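Local coordinates for protein (soluble lytic transglycosylase SLT70) (Escherichia coli, PDB 1QSA), which cleaves the beta-1,4-glycosidic bonds between N-acetylmuramic acid and N-acetylglucosamine in peptidoglycan, forming a 1,6-anhydro bond in the N-acetylmuramic acid, at residues Tyr38-Tyr43 and Arg401-Asn406; Gly382-Arg387 and Ala405-Ser410; Glu390-Asn395 and Trp429-Gln434. All blocks are in the same frame, centred on the assembly; numbering follows the deposited sequence. Where two conformers were deposited one is given.

In the fold
All three contacts lie on one side of the chain, in and against the L domain of a mainly helical, strandless ring. Contact 1 reaches helix 397-408 from helix 38-48, near the N-terminus, contact 2 pairs helices 383-393 and 397-408, and contact 3 sets the other end of 383-393 against helix 429-438. Contacts 1 and 2, centres about 10 Å apart, share a polar cluster: E403 OE2 takes a salt bridge from R387 NE at 2.8 Å, and E403 OE1 lies 2.8 Å from E384 OE2. W404 NE1 weakly hydrogen-bonds L431 O of contact 3. The Y40 side chain lies about 3 Å from a glycerol, probably from the crystallisation liquor, that of D430 about 12 Å from that of predicted active-site residue E478.

Contact 1: Tyr38-Tyr43 and Arg401-Asn406; sequences YPYLEY and RSEWAN
Y40 and E403 approach from opposite directions and join their helices through a single hydrogen bond. The backbones are well apart, 11.9 Å from Y40 CA to E403 CA, and the two side chains span that distance between them. The tyrosine CG sits anti to the carbonyl carbon (chi1 -75°), which sends the ring straight across to the glutamate. E403 bends at chi2 (-90°), and this turn presents OE2 near the plane of the ring, at its edge. Y40 OH donates to E403 OE2 at 2.6 Å; the hydroxyl meets the anti side of the carboxylate, 25° out of its plane. Close by, E403 CG lies 3.3 Å from Y40 OH. The same OE2 also receives a salt bridge from R387 NE; two donors grip this buried oxygen, which probably limits how far the carboxylate can turn. P70 of helix 69-84 and Y10 of helix 3-18 pack on the tyrosine. A phenylalanine here would probably leave E403 OE2 without its mate from helix 38-48 and remove the polar tie between the two helices. Such a link is consistent with the closed ring of Slt70, in which the early helices of the alpha-superhelix come back against the L domain.

Contact 2: Gly382-Arg387 and Ala405-Ser410; sequences GPEMAR and ANLVKS
N406 meets E384 through its CB, which lies 3.4 Å from E384 OE2; the two side chains cross at about a right angle, their amide and carboxylate planes 56° apart. The glutamate gets there with CG anti to its own N (chi1 -175°) and the chain extended beyond, so that the carboxylate is laid against the far helix. No hydrogen bond crosses: N406 ND2 stays 3.8 Å from E384 OE2 and instead donates to T67 O, while N406 OD1 takes a weak hydrogen bond from K409 NZ. L407 comes next. Its backbone N is 3.8 Å from E384 OE1, and its two methyls divide the work: CD1 lies beside the same oxygen at 3.9 Å, and CD2 touches M385 CE, also at 3.9 Å. M385 curls at chi2 and chi3, crossing the leucine at about a right angle with its sulfur and terminal methyl both beside CD2. Together these contacts hold one end of an antiparallel helical hairpin of the L domain, in which helix 383-393, with G382 as its N-cap, is followed directly by helix 397-408. The buried E384 carboxylate pairs with R387 in a long salt bridge and lies close to that of E403, a pairing consistent with a proton shared between the two acids. V408 turns to L419 and A438, on the helices that follow in the chain. At K409 the backbone leaves helical geometry, its N still weakly hydrogen-bonded to A405 O.

Contact 3: Glu390-Asn395 and Trp429-Gln434; sequences ELMYWN and WDLSVQ
At the closing end of helix 383-393 in the L domain, M392 packs against D430 and L431 in the first turn of helix 429-438. The closest CA atoms, those of M392 and L431, are 9.6 Å apart, and side chains alone bridge the interval. M392 bends at chi2 (-56°) and at chi3 (-73°), which folds its terminal methyl over to the aspartate while the middle of the chain remains near the leucine. M392 and L431 reach toward each other tip to tip: L431 CD1 touches M392 CG at 3.8 Å, and the sulfur SD is nearly as close to the same methyl, at 3.9 Å. Toward D430 the methionine runs alongside in the opposite direction, bringing M392 CE to 3.5 Å from D430 OD1, a van der Waals contact of a methyl with a carboxylate oxygen. That oxygen is turned back on its own helix, since D430 CG stands between the backbone N and the carbonyl carbon (chi1 46°), and it takes a weak hydrogen bond from L431 N at 3.0 Å. The helix bearing M392 ends in a Schellman motif, with N395, of positive phi, as its C-prime residue and N395 N bonded to M392 O at 3.0 Å; the chain then turns directly into helix 397-408. This next helix also touches the methionine, through D397 and A400. D397 OD2 lies near D430 OD2 as well; two like charges are close, which may raise the pKa of one of them. On the far side of helix 383-393, E390 forms a salt bridge with R7 and the W394 ring meets that of Y10, both from the N-terminal helix 3-18.

Contact 1: Tyr38-Tyr43 and Arg401-Asn406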
loop_
_atom_site.group_PDB
_atom_site.type_symbol
_atom_site.label_atom_id
_atom_site.label_comp_id
_atom_site.label_asym_id
_atom_site.label_seq_id
_atom_site.Cartn_x
_atom_site.Cartn_y
_atom_site.Cartn_z
ATOM N N TYR A 38 -5.587 -26.692 -17.796
ATOM C CA TYR A 38 -4.661 -27.831 -17.810
ATOM C C TYR A 38 -3.219 -27.405 -17.445
ATOM O O TYR A 38 -2.552 -28.105 -16.693
ATOM C CB TYR A 38 -4.703 -28.549 -19.162
ATOM C CG TYR A 38 -3.819 -29.765 -19.203
ATOM C CD1 TYR A 38 -4.185 -30.948 -18.548
ATOM C CD2 TYR A 38 -2.598 -29.721 -19.859
ATOM C CE1 TYR A 38 -3.335 -32.064 -18.550
ATOM C CE2 TYR A 38 -1.743 -30.821 -19.870
ATOM C CZ TYR A 38 -2.115 -31.981 -19.215
ATOM O OH TYR A 38 -1.236 -33.043 -19.224
ATOM N N PRO A 39 -2.738 -26.231 -17.922
ATOM C CA PRO A 39 -1.364 -25.827 -17.560
ATOM C C PRO A 39 -1.161 -25.729 -16.041
ATOM O O PRO A 39 -0.049 -25.943 -15.552
ATOM C CB PRO A 39 -1.213 -24.463 -18.241
ATOM C CG PRO A 39 -2.054 -24.610 -19.471
ATOM C CD PRO A 39 -3.298 -25.310 -18.930
ATOM N N TYR A 40 -2.211 -25.377 -15.296
ATOM C CA TYR A 40 -2.110 -25.318 -13.833
ATOM C C TYR A 40 -1.914 -26.719 -13.247
ATOM O O TYR A 40 -1.220 -26.886 -12.239
ATOM C CB TYR A 40 -3.320 -24.622 -13.215
ATOM C CG TYR A 40 -3.299 -23.123 -13.382
ATOM C CD1 TYR A 40 -2.674 -22.304 -12.433
ATOM C CD2 TYR A 40 -3.912 -22.512 -14.479
ATOM C CE1 TYR A 40 -2.657 -20.921 -12.574
ATOM C CE2 TYR A 40 -3.903 -21.109 -14.624
ATOM C CZ TYR A 40 -3.268 -20.329 -13.665
ATOM O OH TYR A 40 -3.221 -18.963 -13.799
ATOM N N LEU A 41 -2.544 -27.721 -13.854
ATOM C CA LEU A 41 -2.384 -29.110 -13.415
ATOM C C LEU A 41 -0.942 -29.566 -13.711
ATOM O O LEU A 41 -0.329 -30.273 -12.911
ATOM C CB LEU A 41 -3.376 -30.020 -14.159
ATOM C CG LEU A 41 -4.860 -29.815 -13.838
ATOM C CD1 LEU A 41 -5.683 -30.744 -14.722
ATOM C CD2 LEU A 41 -5.131 -30.083 -12.357
ATOM N N GLU A 42 -0.417 -29.189 -14.872
ATOM C CA GLU A 42 0.942 -29.564 -15.237
ATOM C C GLU A 42 1.925 -28.926 -14.262
ATOM O O GLU A 42 2.902 -29.556 -13.849
ATOM C CB GLU A 42 1.274 -29.075 -16.643
ATOM C CG GLU A 42 0.524 -29.761 -17.746
ATOM C CD GLU A 42 0.942 -29.258 -19.107
ATOM O OE1 GLU A 42 0.641 -28.092 -19.433
ATOM O OE2 GLU A 42 1.576 -30.031 -19.854
ATOM N N TYR A 43 1.653 -27.674 -13.892
ATOM C CA TYR A 43 2.505 -26.959 -12.955
ATOM C C TYR A 43 2.513 -27.693 -11.618
ATOM O O TYR A 43 3.573 -27.875 -11.009
ATOM C CB TYR A 43 2.007 -25.515 -12.774
ATOM C CG TYR A 43 2.731 -24.759 -11.672
ATOM C CD1 TYR A 43 3.961 -24.143 -11.909
ATOM C CD2 TYR A 43 2.197 -24.695 -10.385
ATOM C CE1 TYR A 43 4.648 -23.476 -10.879
ATOM C CE2 TYR A 43 2.873 -24.038 -9.351
ATOM C CZ TYR A 43 4.096 -23.432 -9.608
ATOM O OH TYR A 43 4.755 -22.803 -8.568
ATOM N N ARG A 401 -6.496 -12.621 -10.827
ATOM C CA ARG A 401 -5.867 -11.292 -10.814
ATOM C C ARG A 401 -4.490 -11.312 -11.509
ATOM O O ARG A 401 -4.164 -10.411 -12.284
ATOM C CB ARG A 401 -5.740 -10.765 -9.379
ATOM C CG ARG A 401 -4.995 -9.441 -9.289
ATOM C CD ARG A 401 -4.873 -8.935 -7.856
ATOM N NE ARG A 401 -4.038 -7.737 -7.836
ATOM C CZ ARG A 401 -4.476 -6.510 -8.115
ATOM N NH1 ARG A 401 -5.760 -6.291 -8.371
ATOM N NH2 ARG A 401 -3.632 -5.491 -8.096
ATOM N N SER A 402 -3.699 -12.357 -11.252
ATOM C CA SER A 402 -2.377 -12.484 -11.865
ATOM C C SER A 402 -2.476 -12.649 -13.376
ATOM O O SER A 402 -1.663 -12.096 -14.122
ATOM C CB SER A 402 -1.618 -13.657 -11.252
ATOM O OG SER A 402 -1.468 -13.436 -9.863
ATOM N N GLU A 403 -3.434 -13.459 -13.827
ATOM C CA GLU A 403 -3.634 -13.637 -15.266
ATOM C C GLU A 403 -4.108 -12.330 -15.898
ATOM O O GLU A 403 -3.618 -11.930 -16.951
ATOM C CB GLU A 403 -4.680 -14.715 -15.546
ATOM C CG GLU A 403 -4.233 -16.123 -15.219
ATOM C CD GLU A 403 -3.560 -16.869 -16.374
ATOM O OE1 GLU A 403 -3.161 -16.263 -17.399
ATOM O OE2 GLU A 403 -3.415 -18.098 -16.223
ATOM N N TRP A 404 -5.072 -11.675 -15.249
ATOM C CA TRP A 404 -5.627 -10.423 -15.756
ATOM C C TRP A 404 -4.536 -9.360 -15.858
ATOM O O TRP A 404 -4.506 -8.578 -16.817
ATOM C CB TRP A 404 -6.758 -9.946 -14.839
ATOM C CG TRP A 404 -7.605 -8.836 -15.395
ATOM C CD1 TRP A 404 -7.713 -7.565 -14.907
ATOM C CD2 TRP A 404 -8.550 -8.931 -16.475
ATOM N NE1 TRP A 404 -8.676 -6.864 -15.607
ATOM C CE2 TRP A 404 -9.206 -7.677 -16.574
ATOM C CE3 TRP A 404 -8.917 -9.957 -17.357
ATOM C CZ2 TRP A 404 -10.211 -7.424 -17.520
ATOM C CZ3 TRP A 404 -9.917 -9.707 -18.297
ATOM C CH2 TRP A 404 -10.552 -8.449 -18.370
ATOM N N ALA A 405 -3.627 -9.362 -14.884
ATOM C CA ALA A 405 -2.538 -8.392 -14.846
ATOM C C ALA A 405 -1.706 -8.483 -16.120
ATOM O O ALA A 405 -1.324 -7.462 -16.684
ATOM C CB ALA A 405 -1.664 -8.618 -13.615
ATOM N N ASN A 406 -1.440 -9.706 -16.580
ATOM C CA ASN A 406 -0.670 -9.909 -17.811
ATOM C C ASN A 406 -1.454 -9.455 -19.027
ATOM O O ASN A 406 -0.894 -8.886 -19.954
ATOM C CB ASN A 406 -0.336 -11.391 -18.009
ATOM C CG ASN A 406 0.770 -11.868 -17.118
ATOM O OD1 ASN A 406 1.457 -11.073 -16.481
ATOM N ND2 ASN A 406 0.978 -13.185 -17.089
#

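Contact 2: Gly382-Arg387 and Ala405-Ser410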
loop_
_atom_site.group_PDB
_atom_site.type_symbol
_atom_site.label_atom_id
_atom_site.label_comp_id
_atom_site.label_asym_id
_atom_site.label_seq_id
_atom_site.Cartn_x
_atom_site.Cartn_y
_atom_site.Cartn_z
ATOM N N GLY A 382 -8.811 -15.007 -26.867
ATOM C CA GLY A 382 -7.665 -15.892 -26.785
ATOM C C GLY A 382 -7.603 -16.844 -25.609
ATOM O O GLY A 382 -8.498 -16.872 -24.760
ATOM N N PRO A 383 -6.551 -17.669 -25.552
ATOM C CA PRO A 383 -6.386 -18.631 -24.461
ATOM C C PRO A 383 -6.208 -17.999 -23.075
ATOM O O PRO A 383 -6.689 -18.564 -22.096
ATOM C CB PRO A 383 -5.173 -19.462 -24.899
ATOM C CG PRO A 383 -4.467 -18.607 -25.891
ATOM C CD PRO A 383 -5.541 -17.864 -26.606
ATOM N N GLU A 384 -5.553 -16.832 -22.974
ATOM C CA GLU A 384 -5.406 -16.235 -21.644
ATOM C C GLU A 384 -6.784 -15.826 -21.101
ATOM O O GLU A 384 -7.089 -16.061 -19.925
ATOM C CB GLU A 384 -4.403 -15.057 -21.607
ATOM C CG GLU A 384 -4.198 -14.544 -20.159
ATOM C CD GLU A 384 -2.867 -13.835 -19.893
ATOM O OE1 GLU A 384 -2.388 -13.055 -20.760
ATOM O OE2 GLU A 384 -2.316 -14.033 -18.782
ATOM N N MET A 385 -7.641 -15.260 -21.950
ATOM C CA MET A 385 -8.978 -14.894 -21.487
ATOM C C MET A 385 -9.761 -16.154 -21.080
ATOM O O MET A 385 -10.516 -16.133 -20.119
ATOM C CB MET A 385 -9.758 -14.123 -22.559
ATOM C CG MET A 385 -11.115 -13.611 -22.075
ATOM S SD MET A 385 -10.986 -12.408 -20.709
ATOM C CE MET A 385 -10.799 -10.874 -21.617
ATOM N N ALA A 386 -9.581 -17.251 -21.817
ATOM C CA ALA A 386 -10.268 -18.489 -21.476
ATOM C C ALA A 386 -9.836 -18.964 -20.076
ATOM O O ALA A 386 -10.656 -19.481 -19.319
ATOM C CB ALA A 386 -10.003 -19.560 -22.522
ATOM N N ARG A 387 -8.559 -18.772 -19.721
ATOM C CA ARG A 387 -8.103 -19.168 -18.380
ATOM C C ARG A 387 -8.746 -18.250 -17.338
ATOM O O ARG A 387 -9.202 -18.717 -16.298
ATOM C CB ARG A 387 -6.579 -19.111 -18.257
ATOM C CG ARG A 387 -5.860 -20.160 -19.123
ATOM C CD ARG A 387 -4.447 -20.425 -18.636
ATOM N NE ARG A 387 -3.591 -19.252 -18.756
ATOM C CZ ARG A 387 -2.976 -18.867 -19.868
ATOM N NH1 ARG A 387 -3.114 -19.561 -20.996
ATOM N NH2 ARG A 387 -2.226 -17.775 -19.862
ATOM N N ALA A 405 -3.627 -9.362 -14.884
ATOM C CA ALA A 405 -2.538 -8.392 -14.846
ATOM C C ALA A 405 -1.706 -8.483 -16.120
ATOM O O ALA A 405 -1.324 -7.462 -16.684
ATOM C CB ALA A 405 -1.664 -8.618 -13.615
ATOM N N ASN A 406 -1.440 -9.706 -16.580
ATOM C CA ASN A 406 -0.670 -9.909 -17.811
ATOM C C ASN A 406 -1.454 -9.455 -19.027
ATOM O O ASN A 406 -0.894 -8.886 -19.954
ATOM C CB ASN A 406 -0.336 -11.391 -18.009
ATOM C CG ASN A 406 0.770 -11.868 -17.118
ATOM O OD1 ASN A 406 1.457 -11.073 -16.481
ATOM N ND2 ASN A 406 0.978 -13.185 -17.089
ATOM N N LEU A 407 -2.752 -9.735 -19.027
ATOM C CA LEU A 407 -3.610 -9.376 -20.142
ATOM C C LEU A 407 -3.760 -7.856 -20.351
ATOM O O LEU A 407 -3.698 -7.373 -21.486
ATOM C CB LEU A 407 -4.973 -10.060 -19.956
ATOM C CG LEU A 407 -5.912 -10.273 -21.142
ATOM C CD1 LEU A 407 -5.164 -10.838 -22.339
ATOM C CD2 LEU A 407 -7.021 -11.224 -20.707
ATOM N N VAL A 408 -3.851 -7.091 -19.267
ATOM C CA VAL A 408 -4.023 -5.639 -19.381
ATOM C C VAL A 408 -2.712 -4.860 -19.504
ATOM O O VAL A 408 -2.695 -3.724 -19.971
ATOM C CB VAL A 408 -4.857 -5.069 -18.197
ATOM C CG1 VAL A 408 -6.186 -5.782 -18.114
ATOM C CG2 VAL A 408 -4.108 -5.221 -16.879
ATOM N N LYS A 409 -1.608 -5.496 -19.138
ATOM C CA LYS A 409 -0.298 -4.855 -19.171
ATOM C C LYS A 409 0.206 -4.534 -20.582
ATOM O O LYS A 409 0.074 -5.345 -21.503
ATOM C CB LYS A 409 0.713 -5.747 -18.441
ATOM C CG LYS A 409 2.070 -5.117 -18.161
ATOM C CD LYS A 409 2.933 -6.084 -17.371
ATOM C CE LYS A 409 3.210 -7.358 -18.171
ATOM N NZ LYS A 409 3.586 -8.524 -17.316
ATOM N N SER A 410 0.745 -3.329 -20.745
ATOM C CA SER A 410 1.311 -2.889 -22.023
ATOM C C SER A 410 0.313 -2.780 -23.178
ATOM O O SER A 410 0.703 -2.817 -24.341
ATOM C CB SER A 410 2.456 -3.826 -22.427
ATOM O OG SER A 410 3.338 -4.040 -21.335
#

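Contact 3: Glu390-Asn395 and Trp429-Gln434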
loop_
_atom_site.group_PDB
_atom_site.type_symbol
_atom_site.label_atom_id
_atom_site.label_comp_id
_atom_site.label_asym_id
_atom_site.label_seq_id
_atom_site.Cartn_x
_atom_site.Cartn_y
_atom_site.Cartn_z
ATOM N N GLU A 390 -12.290 -19.360 -16.596
ATOM C CA GLU A 390 -12.358 -20.530 -15.729
ATOM C C GLU A 390 -12.018 -20.180 -14.295
ATOM O O GLU A 390 -12.683 -20.637 -13.377
ATOM C CB GLU A 390 -11.432 -21.651 -16.221
ATOM C CG GLU A 390 -11.879 -22.253 -17.546
ATOM C CD GLU A 390 -13.375 -22.514 -17.564
ATOM O OE1 GLU A 390 -13.818 -23.376 -16.786
ATOM O OE2 GLU A 390 -14.116 -21.827 -18.321
ATOM N N LEU A 391 -10.963 -19.388 -14.109
ATOM C CA LEU A 391 -10.549 -19.003 -12.758
ATOM C C LEU A 391 -11.656 -18.236 -12.029
ATOM O O LEU A 391 -11.933 -18.507 -10.861
ATOM C CB LEU A 391 -9.258 -18.198 -12.818
ATOM C CG LEU A 391 -8.032 -18.995 -13.288
ATOM C CD1 LEU A 391 -6.894 -18.028 -13.627
ATOM C CD2 LEU A 391 -7.613 -20.011 -12.198
ATOM N N MET A 392 -12.357 -17.363 -12.749
ATOM C CA MET A 392 -13.450 -16.606 -12.140
ATOM C C MET A 392 -14.633 -17.545 -11.844
ATOM O O MET A 392 -15.288 -17.420 -10.810
ATOM C CB MET A 392 -13.860 -15.432 -13.047
ATOM C CG MET A 392 -12.794 -14.341 -13.162
ATOM S SD MET A 392 -12.300 -13.679 -11.539
ATOM C CE MET A 392 -13.756 -12.710 -11.123
ATOM N N TYR A 393 -14.853 -18.529 -12.722
ATOM C CA TYR A 393 -15.925 -19.498 -12.525
ATOM C C TYR A 393 -15.720 -20.255 -11.204
ATOM O O TYR A 393 -16.679 -20.518 -10.476
ATOM C CB TYR A 393 -15.984 -20.493 -13.678
ATOM C CG TYR A 393 -17.069 -21.518 -13.488
ATOM C CD1 TYR A 393 -18.407 -21.174 -13.674
ATOM C CD2 TYR A 393 -16.769 -22.832 -13.112
ATOM C CE1 TYR A 393 -19.417 -22.111 -13.494
ATOM C CE2 TYR A 393 -17.773 -23.776 -12.932
ATOM C CZ TYR A 393 -19.097 -23.407 -13.128
ATOM O OH TYR A 393 -20.109 -24.327 -12.979
ATOM N N TRP A 394 -14.466 -20.562 -10.880
ATOM C CA TRP A 394 -14.145 -21.271 -9.636
ATOM C C TRP A 394 -13.910 -20.343 -8.438
ATOM O O TRP A 394 -13.501 -20.806 -7.364
ATOM C CB TRP A 394 -12.908 -22.162 -9.836
ATOM C CG TRP A 394 -13.094 -23.239 -10.869
ATOM C CD1 TRP A 394 -12.400 -23.378 -12.031
ATOM C CD2 TRP A 394 -14.024 -24.331 -10.816
ATOM N NE1 TRP A 394 -12.837 -24.489 -12.712
ATOM C CE2 TRP A 394 -13.833 -25.094 -11.992
ATOM C CE3 TRP A 394 -14.999 -24.739 -9.893
ATOM C CZ2 TRP A 394 -14.583 -26.250 -12.273
ATOM C CZ3 TRP A 394 -15.748 -25.899 -10.174
ATOM C CH2 TRP A 394 -15.531 -26.633 -11.353
ATOM N N ASN A 395 -14.156 -19.049 -8.618
ATOM C CA ASN A 395 -13.962 -18.055 -7.558
ATOM C C ASN A 395 -12.514 -17.997 -7.058
ATOM O O ASN A 395 -12.254 -17.828 -5.862
ATOM C CB ASN A 395 -14.950 -18.305 -6.408
ATOM C CG ASN A 395 -16.395 -18.188 -6.857
ATOM O OD1 ASN A 395 -16.786 -17.180 -7.423
ATOM N ND2 ASN A 395 -17.166 -19.248 -6.677
ATOM N N TRP A 429 -16.255 -7.991 -11.116
ATOM C CA TRP A 429 -16.094 -6.647 -10.534
ATOM C C TRP A 429 -14.663 -6.269 -10.200
ATOM O O TRP A 429 -14.230 -5.143 -10.493
ATOM C CB TRP A 429 -16.991 -6.489 -9.309
ATOM C CG TRP A 429 -18.400 -7.005 -9.527
ATOM C CD1 TRP A 429 -19.041 -7.961 -8.788
ATOM C CD2 TRP A 429 -19.344 -6.554 -10.510
ATOM N NE1 TRP A 429 -20.326 -8.118 -9.240
ATOM C CE2 TRP A 429 -20.541 -7.266 -10.292
ATOM C CE3 TRP A 429 -19.292 -5.615 -11.553
ATOM C CZ2 TRP A 429 -21.689 -7.068 -11.070
ATOM C CZ3 TRP A 429 -20.447 -5.417 -12.340
ATOM C CH2 TRP A 429 -21.624 -6.142 -12.085
ATOM N N ASP A 430 -13.948 -7.182 -9.542
ATOM C CA ASP A 430 -12.549 -6.902 -9.226
ATOM C C ASP A 430 -11.681 -6.691 -10.473
ATOM O O ASP A 430 -10.834 -5.792 -10.510
ATOM C CB ASP A 430 -11.934 -7.942 -8.268
ATOM C CG ASP A 430 -12.231 -9.381 -8.633
ATOM O OD1 ASP A 430 -12.761 -9.698 -9.718
ATOM O OD2 ASP A 430 -11.938 -10.233 -7.775
ATOM N N LEU A 431 -11.901 -7.497 -11.510
ATOM C CA LEU A 431 -11.132 -7.348 -12.738
ATOM C C LEU A 431 -11.451 -6.033 -13.438
ATOM O O LEU A 431 -10.573 -5.410 -14.027
ATOM C CB LEU A 431 -11.362 -8.546 -13.676
ATOM C CG LEU A 431 -11.026 -9.894 -13.026
ATOM C CD1 LEU A 431 -11.124 -11.013 -14.086
ATOM C CD2 LEU A 431 -9.602 -9.845 -12.435
ATOM N N SER A 432 -12.708 -5.608 -13.364
ATOM C CA SER A 432 -13.114 -4.341 -13.962
ATOM C C SER A 432 -12.323 -3.210 -13.297
ATOM O O SER A 432 -11.706 -2.398 -13.984
ATOM C CB SER A 432 -14.624 -4.125 -13.770
ATOM O OG SER A 432 -15.047 -2.850 -14.239
ATOM N N VAL A 433 -12.291 -3.194 -11.964
ATOM C CA VAL A 433 -11.547 -2.135 -11.253
ATOM C C VAL A 433 -10.047 -2.224 -11.576
ATOM O O VAL A 433 -9.384 -1.217 -11.864
ATOM C CB VAL A 433 -11.765 -2.208 -9.701
ATOM C CG1 VAL A 433 -10.844 -1.207 -8.994
ATOM C CG2 VAL A 433 -13.229 -1.890 -9.337
ATOM N N GLN A 434 -9.523 -3.445 -11.610
ATOM C CA GLN A 434 -8.107 -3.656 -11.893
ATOM C C GLN A 434 -7.690 -3.098 -13.255
ATOM O O GLN A 434 -6.610 -2.513 -13.392
ATOM C CB GLN A 434 -7.790 -5.152 -11.779
ATOM C CG GLN A 434 -6.307 -5.500 -11.856
ATOM C CD GLN A 434 -6.053 -6.999 -11.853
ATOM O OE1 GLN A 434 -6.902 -7.785 -11.445
ATOM N NE2 GLN A 434 -4.863 -7.396 -12.291
#